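Local structure of transposon Tn7 transposition protein tnsA (Escherichia coli, 1T0F) at residues 50-55 and 68-73; 77-82 and 120-125. The protein acts as the restriction-enzyme-like endonuclease half of the Tn7 transposase, working with TnsB and cutting the 5' DNA strands with metal ions in its active site. One frame throughout, in Å; residues are numbered along the deposited sequence.

Interaction 1 (50-55 and 68-73)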
ATOM      1  N   ILE A  50      -3.314  -7.035  -6.696  1.00 24.49           N
ATOM      2  CA  ILE A  50      -2.192  -6.863  -7.598  1.00 23.91           C
ATOM      3  C   ILE A  50      -1.026  -7.800  -7.327  1.00 21.28           C
ATOM      4  O   ILE A  50      -0.637  -8.036  -6.185  1.00 19.45           O
ATOM      5  CB  ILE A  50      -1.713  -5.387  -7.578  1.00 25.11           C
ATOM      6  CG1 ILE A  50      -0.624  -5.166  -8.633  1.00 26.56           C
ATOM      7  CG2 ILE A  50      -1.199  -5.024  -6.203  1.00 28.10           C
ATOM      8  CD1 ILE A  50      -0.402  -3.703  -8.963  1.00 29.25           C
ATOM      9  N   TYR A  51      -0.478  -8.331  -8.411  1.00 21.41           N
ATOM     10  CA  TYR A  51       0.649  -9.251  -8.329  1.00 21.30           C
ATOM     11  C   TYR A  51       1.936  -8.485  -8.038  1.00 21.34           C
ATOM     12  O   TYR A  51       2.133  -7.370  -8.533  1.00 22.16           O
ATOM     13  CB  TYR A  51       0.779 -10.014  -9.647  1.00 23.53           C
ATOM     14  CG  TYR A  51       1.919 -10.999  -9.665  1.00 25.25           C
ATOM     15  CD1 TYR A  51       1.834 -12.202  -8.969  1.00 25.67           C
ATOM     16  CD2 TYR A  51       3.093 -10.722 -10.367  1.00 25.05           C
ATOM     17  CE1 TYR A  51       2.893 -13.112  -8.971  1.00 28.41           C
ATOM     18  CE2 TYR A  51       4.157 -11.624 -10.373  1.00 26.09           C
ATOM     19  CZ  TYR A  51       4.046 -12.815  -9.673  1.00 27.06           C
ATOM     20  OH  TYR A  51       5.090 -13.714  -9.679  1.00 30.00           O
ATOM     21  N   SER A  52       2.806  -9.088  -7.232  1.00 21.49           N
ATOM     22  CA  SER A  52       4.089  -8.482  -6.870  1.00 22.65           C
ATOM     23  C   SER A  52       5.244  -9.363  -7.323  1.00 23.80           C
ATOM     24  O   SER A  52       5.230 -10.566  -7.072  1.00 21.42           O
ATOM     25  CB  SER A  52       4.191  -8.311  -5.355  1.00 24.24           C
ATOM     26  OG  SER A  52       5.551  -8.225  -4.941  1.00 25.95           O
ATOM     27  N   HIS A  53       6.240  -8.770  -7.982  1.00 24.23           N
ATOM     28  CA  HIS A  53       7.401  -9.546  -8.418  1.00 26.07           C
ATOM     29  C   HIS A  53       8.277  -9.845  -7.206  1.00 25.02           C
ATOM     30  O   HIS A  53       8.951 -10.875  -7.154  1.00 25.51           O
ATOM     31  CB  HIS A  53       8.236  -8.779  -9.450  1.00 27.55           C
ATOM     32  CG  HIS A  53       7.519  -8.505 -10.733  1.00 29.14           C
ATOM     33  ND1 HIS A  53       8.185  -8.224 -11.906  1.00 30.60           N
ATOM     34  CD2 HIS A  53       6.198  -8.420 -11.019  1.00 29.53           C
ATOM     35  CE1 HIS A  53       7.306  -7.975 -12.860  1.00 28.57           C
ATOM     36  NE2 HIS A  53       6.093  -8.086 -12.347  1.00 29.38           N
ATOM     37  N   LYS A  54       8.260  -8.948  -6.223  1.00 23.74           N
ATOM     38  CA  LYS A  54       9.068  -9.128  -5.023  1.00 23.27           C
ATOM     39  C   LYS A  54       8.621 -10.255  -4.102  1.00 24.46           C
ATOM     40  O   LYS A  54       9.452 -10.978  -3.562  1.00 23.30           O
ATOM     41  CB  LYS A  54       9.137  -7.824  -4.227  1.00 27.05           C
ATOM     42  CG  LYS A  54       9.935  -6.736  -4.941  1.00 27.67           C
ATOM     43  CD  LYS A  54       9.990  -5.458  -4.139  1.00 29.38           C
ATOM     44  CE  LYS A  54      10.889  -4.433  -4.818  1.00 29.80           C
ATOM     45  NZ  LYS A  54      12.315  -4.877  -4.871  1.00 29.46           N
ATOM     46  N   THR A  55       7.312 -10.419  -3.934  1.00 23.33           N
ATOM     47  CA  THR A  55       6.807 -11.453  -3.037  1.00 23.74           C
ATOM     48  C   THR A  55       6.252 -12.667  -3.765  1.00 23.49           C
ATOM     49  O   THR A  55       6.142 -13.742  -3.179  1.00 25.75           O
ATOM     50  CB  THR A  55       5.681 -10.907  -2.140  1.00 23.13           C
ATOM     51  OG1 THR A  55       4.537 -10.616  -2.952  1.00 23.53           O
ATOM     52  CG2 THR A  55       6.129  -9.631  -1.425  1.00 24.00           C
ATOM     53  N   ALA A  68      -1.269   3.253  -4.500  1.00 18.77           N
ATOM     54  CA  ALA A  68      -0.158   4.159  -4.813  1.00 19.06           C
ATOM     55  C   ALA A  68       1.090   3.845  -3.977  1.00 19.42           C
ATOM     56  O   ALA A  68       2.213   3.845  -4.488  1.00 19.37           O
ATOM     57  CB  ALA A  68      -0.587   5.605  -4.598  1.00 18.13           C
ATOM     58  N   VAL A  69       0.895   3.574  -2.691  1.00 18.82           N
ATOM     59  CA  VAL A  69       2.013   3.252  -1.814  1.00 19.32           C
ATOM     60  C   VAL A  69       2.621   1.908  -2.212  1.00 18.88           C
ATOM     61  O   VAL A  69       3.842   1.759  -2.245  1.00 18.52           O
ATOM     62  CB  VAL A  69       1.572   3.209  -0.323  1.00 19.92           C
ATOM     63  CG1 VAL A  69       2.739   2.784   0.554  1.00 20.81           C
ATOM     64  CG2 VAL A  69       1.070   4.587   0.111  1.00 22.50           C
ATOM     65  N   PHE A  70       1.771   0.932  -2.522  1.00 18.38           N
ATOM     66  CA  PHE A  70       2.262  -0.375  -2.939  1.00 19.89           C
ATOM     67  C   PHE A  70       3.124  -0.267  -4.205  1.00 19.59           C
ATOM     68  O   PHE A  70       4.230  -0.799  -4.256  1.00 18.99           O
ATOM     69  CB  PHE A  70       1.103  -1.335  -3.223  1.00 21.02           C
ATOM     70  CG  PHE A  70       1.542  -2.626  -3.855  1.00 23.99           C
ATOM     71  CD1 PHE A  70       2.030  -3.665  -3.074  1.00 25.63           C
ATOM     72  CD2 PHE A  70       1.550  -2.768  -5.241  1.00 26.37           C
ATOM     73  CE1 PHE A  70       2.525  -4.828  -3.667  1.00 25.08           C
ATOM     74  CE2 PHE A  70       2.043  -3.921  -5.843  1.00 25.53           C
ATOM     75  CZ  PHE A  70       2.533  -4.954  -5.049  1.00 26.20           C
ATOM     76  N   LEU A  71       2.613   0.407  -5.229  1.00 19.74           N
ATOM     77  CA  LEU A  71       3.371   0.548  -6.474  1.00 21.76           C
ATOM     78  C   LEU A  71       4.710   1.249  -6.230  1.00 21.46           C
ATOM     79  O   LEU A  71       5.728   0.899  -6.837  1.00 22.03           O
ATOM     80  CB  LEU A  71       2.547   1.313  -7.511  1.00 21.81           C
ATOM     81  CG  LEU A  71       1.277   0.612  -8.012  1.00 22.81           C
ATOM     82  CD1 LEU A  71       0.448   1.573  -8.862  1.00 23.18           C
ATOM     83  CD2 LEU A  71       1.656  -0.622  -8.814  1.00 24.75           C
ATOM     84  N   SER A  72       4.711   2.234  -5.341  1.00 20.49           N
ATOM     85  CA  SER A  72       5.940   2.956  -5.013  1.00 21.04           C
ATOM     86  C   SER A  72       6.934   2.033  -4.302  1.00 22.54           C
ATOM     87  O   SER A  72       8.142   2.103  -4.551  1.00 21.52           O
ATOM     88  CB  SER A  72       5.629   4.171  -4.126  1.00 20.30           C
ATOM     89  OG  SER A  72       4.700   5.043  -4.755  1.00 22.43           O
ATOM     90  N   LEU A  73       6.435   1.175  -3.409  1.00 20.45           N
ATOM     91  CA  LEU A  73       7.301   0.241  -2.684  1.00 21.58           C
ATOM     92  C   LEU A  73       7.873  -0.835  -3.602  1.00 22.61           C
ATOM     93  O   LEU A  73       9.058  -1.164  -3.522  1.00 23.09           O
ATOM     94  CB  LEU A  73       6.526  -0.442  -1.549  1.00 21.20           C
ATOM     95  CG  LEU A  73       6.086   0.426  -0.367  1.00 24.03           C
ATOM     96  CD1 LEU A  73       5.128  -0.374   0.514  1.00 23.54           C
ATOM     97  CD2 LEU A  73       7.311   0.878   0.431  1.00 22.34           C
TER
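I50 and F70 bring together the end of strand 48-51 and a turn of helix 64-75; I50 CA and F70 CA are 9.1 Å apart, a spacing bridged mainly by side chains. F70 reaches across with its CG anti to the backbone N (chi1 171°), which carries the ring away from the helix to I50. The methyl CG2 of I50 sits over one face of that ring, 3.9 Å from its centroid, in a CH-pi contact, and lies 3.4 Å from F70 CE2. The other branch of I50 ends at CD1, 3.7 Å from L71 CD2, the two side chains crossing at about a right angle. The two-stranded hairpin 48-51/58-61 thus lies against helix 64-75, which bears the active-site residue E66; H59 and L61 of the second strand also meet F70. An alanine in place of I50 would probably open a gap over the ring and leave L71 CD2 without its mate. S52 CB comes to the ring edge in plane, 3.8 Å from F70 CZ. Its hydroxyl accepts from T55 N at 3.0 Å, an ST motif, while E74, farther along the helix, also bonds S52 OG and takes the backbone N-H of K54.

Interaction 2 (77-82 and 120-125); sequences SSVLDI and VDCKDG
V79 and C122 form a non-hydrogen-bonded pair where strands 79-87 and 115-122 run antiparallel, and beyond them L80 and D81 both face D121 in a classic beta bulge, their amides sharing D121 O. With the bulge turning its CB toward the other strand, L80 crosses K123 at about a right angle, CB 3.8 Å from K123 CG. The lysine chain bends at chi3 (-63°), bringing its CE back to 3.5 Å from S77 O. Nearby, a water joins S78 OG to D124 O. On the helix 64-75 side, V79 CG1 meets V120 CG1 at 4.0 Å, and L73 of that helix also packs on V120. D81 and D121 share the other face: D81 holds CG anti to its backbone N (chi1 -165°), D121 holds CG anti to its carbonyl carbon (chi1 -72°), and their OD2 atoms stand 4.3 Å apart with one water donating to both. R83 makes a salt bridge to D121 OD2, and G29 N bonds D81 OD2. Two carboxylates this close would probably repel each other, and the bridging water, the N-H of G29 and the arginine are likely to offset that cost at this edge of the PD-(D/E)XK nuclease sheet.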
ATOM      1  N   SER A  77      14.295  -0.936  -5.508  1.00 24.62           N
ATOM      2  CA  SER A  77      15.119  -2.138  -5.622  1.00 25.55           C
ATOM      3  C   SER A  77      15.461  -2.816  -4.291  1.00 24.77           C
ATOM      4  O   SER A  77      15.555  -4.037  -4.230  1.00 27.51           O
ATOM      5  CB  SER A  77      16.417  -1.827  -6.380  1.00 26.86           C
ATOM      6  OG  SER A  77      17.265  -0.981  -5.629  1.00 27.78           O
ATOM      7  N   SER A  78      15.622  -2.034  -3.230  1.00 25.03           N
ATOM      8  CA  SER A  78      15.988  -2.580  -1.923  1.00 26.51           C
ATOM      9  C   SER A  78      14.882  -3.298  -1.140  1.00 26.18           C
ATOM     10  O   SER A  78      15.171  -4.039  -0.203  1.00 24.76           O
ATOM     11  CB  SER A  78      16.562  -1.474  -1.041  1.00 27.72           C
ATOM     12  OG  SER A  78      15.563  -0.515  -0.740  1.00 32.46           O
ATOM     13  N   VAL A  79      13.625  -3.076  -1.505  1.00 25.12           N
ATOM     14  CA  VAL A  79      12.533  -3.739  -0.792  1.00 24.15           C
ATOM     15  C   VAL A  79      12.587  -5.244  -1.006  1.00 23.87           C
ATOM     16  O   VAL A  79      12.651  -5.731  -2.143  1.00 25.13           O
ATOM     17  CB  VAL A  79      11.158  -3.185  -1.236  1.00 22.46           C
ATOM     18  CG1 VAL A  79      10.024  -4.034  -0.667  1.00 20.41           C
ATOM     19  CG2 VAL A  79      11.018  -1.749  -0.751  1.00 23.22           C
ATOM     20  N   LEU A  80      12.575  -5.981   0.101  1.00 22.85           N
ATOM     21  CA  LEU A  80      12.632  -7.438   0.064  1.00 22.84           C
ATOM     22  C   LEU A  80      11.254  -8.067   0.247  1.00 23.24           C
ATOM     23  O   LEU A  80      10.901  -9.031  -0.440  1.00 21.81           O
ATOM     24  CB  LEU A  80      13.566  -7.945   1.162  1.00 23.69           C
ATOM     25  CG  LEU A  80      13.796  -9.452   1.251  1.00 28.47           C
ATOM     26  CD1 LEU A  80      14.472  -9.961  -0.022  1.00 28.68           C
ATOM     27  CD2 LEU A  80      14.665  -9.746   2.465  1.00 31.85           C
ATOM     28  N   ASP A  81      10.478  -7.529   1.183  1.00 22.55           N
ATOM     29  CA  ASP A  81       9.142  -8.057   1.441  1.00 21.31           C
ATOM     30  C   ASP A  81       8.177  -6.917   1.742  1.00 21.24           C
ATOM     31  O   ASP A  81       8.572  -5.868   2.250  1.00 21.02           O
ATOM     32  CB  ASP A  81       9.175  -9.037   2.622  1.00 22.97           C
ATOM     33  CG  ASP A  81       7.908  -9.891   2.722  1.00 27.36           C
ATOM     34  OD1 ASP A  81       7.066  -9.842   1.795  1.00 25.73           O
ATOM     35  OD2 ASP A  81       7.759 -10.628   3.725  1.00 29.48           O
ATOM     36  N   ILE A  82       6.916  -7.131   1.390  1.00 18.42           N
ATOM     37  CA  ILE A  82       5.858  -6.157   1.633  1.00 19.60           C
ATOM     38  C   ILE A  82       4.717  -6.959   2.240  1.00 18.94           C
ATOM     39  O   ILE A  82       4.145  -7.825   1.578  1.00 19.62           O
ATOM     40  CB  ILE A  82       5.362  -5.506   0.324  1.00 19.06           C
ATOM     41  CG1 ILE A  82       6.473  -4.644  -0.290  1.00 19.66           C
ATOM     42  CG2 ILE A  82       4.121  -4.643   0.606  1.00 19.94           C
ATOM     43  CD1 ILE A  82       6.152  -4.148  -1.701  1.00 22.70           C
ATOM     44  N   VAL A 120       7.206  -3.246   5.971  1.00 19.81           N
ATOM     45  CA  VAL A 120       8.180  -3.432   4.899  1.00 19.33           C
ATOM     46  C   VAL A 120       9.550  -3.858   5.384  1.00 19.12           C
ATOM     47  O   VAL A 120      10.046  -3.343   6.388  1.00 17.82           O
ATOM     48  CB  VAL A 120       8.323  -2.102   4.091  1.00 19.19           C
ATOM     49  CG1 VAL A 120       9.221  -2.300   2.855  1.00 18.22           C
ATOM     50  CG2 VAL A 120       6.936  -1.603   3.669  1.00 18.61           C
ATOM     51  N   ASP A 121      10.143  -4.812   4.664  1.00 19.09           N
ATOM     52  CA  ASP A 121      11.485  -5.307   4.962  1.00 20.23           C
ATOM     53  C   ASP A 121      12.378  -4.937   3.774  1.00 20.31           C
ATOM     54  O   ASP A 121      11.996  -5.137   2.628  1.00 20.93           O
ATOM     55  CB  ASP A 121      11.475  -6.829   5.130  1.00 23.97           C
ATOM     56  CG  ASP A 121      10.814  -7.271   6.424  1.00 28.49           C
ATOM     57  OD1 ASP A 121      11.364  -6.973   7.502  1.00 32.70           O
ATOM     58  OD2 ASP A 121       9.747  -7.912   6.361  1.00 34.39           O
ATOM     59  N   CYS A 122      13.560  -4.400   4.049  1.00 22.77           N
ATOM     60  CA  CYS A 122      14.484  -4.016   2.982  1.00 23.79           C
ATOM     61  C   CYS A 122      15.805  -4.771   3.137  1.00 25.71           C
ATOM     62  O   CYS A 122      16.196  -5.130   4.252  1.00 25.81           O
ATOM     63  CB  CYS A 122      14.739  -2.507   3.016  1.00 24.84           C
ATOM     64  SG  CYS A 122      13.245  -1.493   2.782  1.00 27.12           S
ATOM     65  N   LYS A 123      16.481  -5.004   2.018  1.00 27.12           N
ATOM     66  CA  LYS A 123      17.750  -5.734   2.007  1.00 30.42           C
ATOM     67  C   LYS A 123      18.894  -4.922   2.582  1.00 29.63           C
ATOM     68  O   LYS A 123      19.798  -5.464   3.220  1.00 31.41           O
ATOM     69  CB  LYS A 123      18.103  -6.158   0.580  1.00 31.63           C
ATOM     70  CG  LYS A 123      17.151  -7.182  -0.002  1.00 37.39           C
ATOM     71  CD  LYS A 123      17.527  -7.560  -1.424  1.00 38.94           C
ATOM     72  CE  LYS A 123      17.441  -6.367  -2.360  1.00 40.83           C
ATOM     73  NZ  LYS A 123      17.684  -6.770  -3.778  1.00 42.75           N
ATOM     74  N   ASP A 124      18.858  -3.621   2.331  1.00 28.55           N
ATOM     75  CA  ASP A 124      19.875  -2.703   2.822  1.00 30.30           C
ATOM     76  C   ASP A 124      19.278  -1.311   2.770  1.00 29.43           C
ATOM     77  O   ASP A 124      18.068  -1.161   2.619  1.00 28.77           O
ATOM     78  CB  ASP A 124      21.133  -2.754   1.946  1.00 31.64           C
ATOM     79  CG  ASP A 124      20.823  -2.588   0.470  1.00 32.00           C
ATOM     80  OD1 ASP A 124      19.835  -1.902   0.140  1.00 30.45           O
ATOM     81  OD2 ASP A 124      21.579  -3.137  -0.360  1.00 32.08           O
ATOM     82  N   GLY A 125      20.122  -0.294   2.879  1.00 28.99           N
ATOM     83  CA  GLY A 125      19.615   1.064   2.834  1.00 30.58           C
ATOM     84  C   GLY A 125      19.327   1.637   4.212  1.00 32.12           C
ATOM     85  O   GLY A 125      19.619   1.001   5.227  1.00 30.43           O
TER
HETATM   86  O   HOH W   1      16.338   0.534   1.569  1.00 31.48           O
HETATM   87  O   HOH W   2       9.432 -10.558   5.703  1.00 27.43           O

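Helix 64-75 links the two contacts: interaction 1 lays the hairpin against it, and the chain then runs on into strand 79-87 of interaction 2. They meet directly, K54 NZ lying 2.9 Å from V79 O in a probable hydrogen bond and L73 O 3.4 Å from V79 CG2. Interaction 1 sits near the centre of the chain and is mainly apolar, a ring and branched side chains between hairpin and helix. Interaction 2 lies farther out, joining neighbouring strands through main-chain bonds; its valines face the helix, while L80 and K123 are exposed and the aspartates bind water. An apolar side chain of another protein packs on L73, and an aromatic one on V79.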